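Local coordinates for protein calmodulin-binding transcription activator 1 (Homo sapiens, PDB 2CXK) that activates transcription, binds DNA in a sequence-specific manner and may interact with calmodulin, this chain being its TIG (IPT) domain, at residues S39-F42 / D43-S46. Sequence-based numbering, arbitrary orientation.
Sequences SCLF and DQIS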
# COMPACT_ATOMS: atom_id res chain seq x y z
N SER A 39 -6.15 14.66 1.86
CA SER A 39 -6.39 14.13 3.20
C SER A 39 -7.18 12.84 3.03
O SER A 39 -7.73 12.57 1.95
CB SER A 39 -7.18 15.12 4.07
OG SER A 39 -8.48 15.35 3.57
N CYS A 40 -7.22 12.04 4.08
CA CYS A 40 -7.97 10.79 4.05
C CYS A 40 -8.89 10.82 5.25
O CYS A 40 -8.49 11.23 6.34
CB CYS A 40 -7.05 9.58 4.13
SG CYS A 40 -6.05 9.35 2.63
N LEU A 41 -10.12 10.40 5.05
CA LEU A 41 -11.10 10.40 6.13
C LEU A 41 -11.48 8.97 6.48
O LEU A 41 -11.94 8.22 5.63
CB LEU A 41 -12.36 11.16 5.71
CG LEU A 41 -12.18 12.53 5.04
CD1 LEU A 41 -13.54 13.16 4.82
CD2 LEU A 41 -11.33 13.43 5.91
N PHE A 42 -11.26 8.61 7.74
CA PHE A 42 -11.61 7.29 8.26
C PHE A 42 -12.80 7.55 9.17
O PHE A 42 -12.66 8.18 10.21
CB PHE A 42 -10.46 6.70 9.08
CG PHE A 42 -9.23 6.38 8.27
CD1 PHE A 42 -8.38 7.39 7.84
CD2 PHE A 42 -8.90 5.05 7.97
CE1 PHE A 42 -7.22 7.09 7.11
CE2 PHE A 42 -7.75 4.75 7.24
CZ PHE A 42 -6.91 5.77 6.81
N ASP A 43 -13.98 7.06 8.77
CA ASP A 43 -15.20 7.29 9.55
C ASP A 43 -15.29 8.79 9.84
O ASP A 43 -15.56 9.20 10.97
CB ASP A 43 -15.17 6.49 10.86
CG ASP A 43 -16.53 6.50 11.58
OD1 ASP A 43 -17.56 6.58 10.88
OD2 ASP A 43 -16.57 6.41 12.82
N GLN A 44 -15.05 9.59 8.81
CA GLN A 44 -15.09 11.05 8.93
C GLN A 44 -13.96 11.68 9.74
O GLN A 44 -13.90 12.90 9.87
CB GLN A 44 -16.45 11.50 9.49
CG GLN A 44 -17.62 11.03 8.63
CD GLN A 44 -17.45 11.40 7.17
OE1 GLN A 44 -17.81 10.63 6.27
NE2 GLN A 44 -16.90 12.59 6.91
N ILE A 45 -13.06 10.87 10.29
CA ILE A 45 -11.93 11.43 11.04
C ILE A 45 -10.83 11.70 10.02
O ILE A 45 -10.34 10.78 9.37
CB ILE A 45 -11.37 10.46 12.09
CG1 ILE A 45 -12.42 10.15 13.15
CG2 ILE A 45 -10.14 11.10 12.75
CD1 ILE A 45 -11.94 9.18 14.22
N SER A 46 -10.44 12.96 9.90
CA SER A 46 -9.44 13.35 8.92
C SER A 46 -7.98 13.30 9.37
O SER A 46 -7.65 13.66 10.50
CB SER A 46 -9.73 14.77 8.42
OG SER A 46 -8.79 15.16 7.44
O HOH W 1 -9.78 16.70 5.53
O HOH W 2 -14.69 8.34 5.92
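The ring of F42 has the carbonyl oxygen of I45 at its edge, near the ring plane, and meets the ring of F86 edge-to-face; the F42 side chain also touches C59, P62 and L71. With CG beside the backbone N (chi1 -66°), the ring leads away from the returning strand into the protein interior. On the other side of the sheet the flat amide of Q44 meets L41 through NE2, 4.0 Å from CD1. The other branch of L41, CD2, is pressed against S46 CB at 3.3 Å, tighter than van der Waals contact. Backbone evidence identifies a beta hairpin with a two-residue loop: the type I' turn from F42 to I45 has D43 and Q44 at its centre, both in the left-handed region, and joins strands 38-42 and 45-53 of the immunoglobulin-like TIG domain. F42 and I45 are its hydrogen-bonded pair, F42 N to I45 O at 2.9 Å and nearly straight (166°), I45 N to F42 O at 2.7 Å with the donor well above the carbonyl plane. L41 and S46 form the next, non-hydrogen-bonded pair. One water bridges S39 OG (2.7 Å) and S46 OG (2.6 Å); another donates to L41 O and accepts from Q44 N. D43 directs OD2 to H64 NE2, tying the turn to a neighbouring loop.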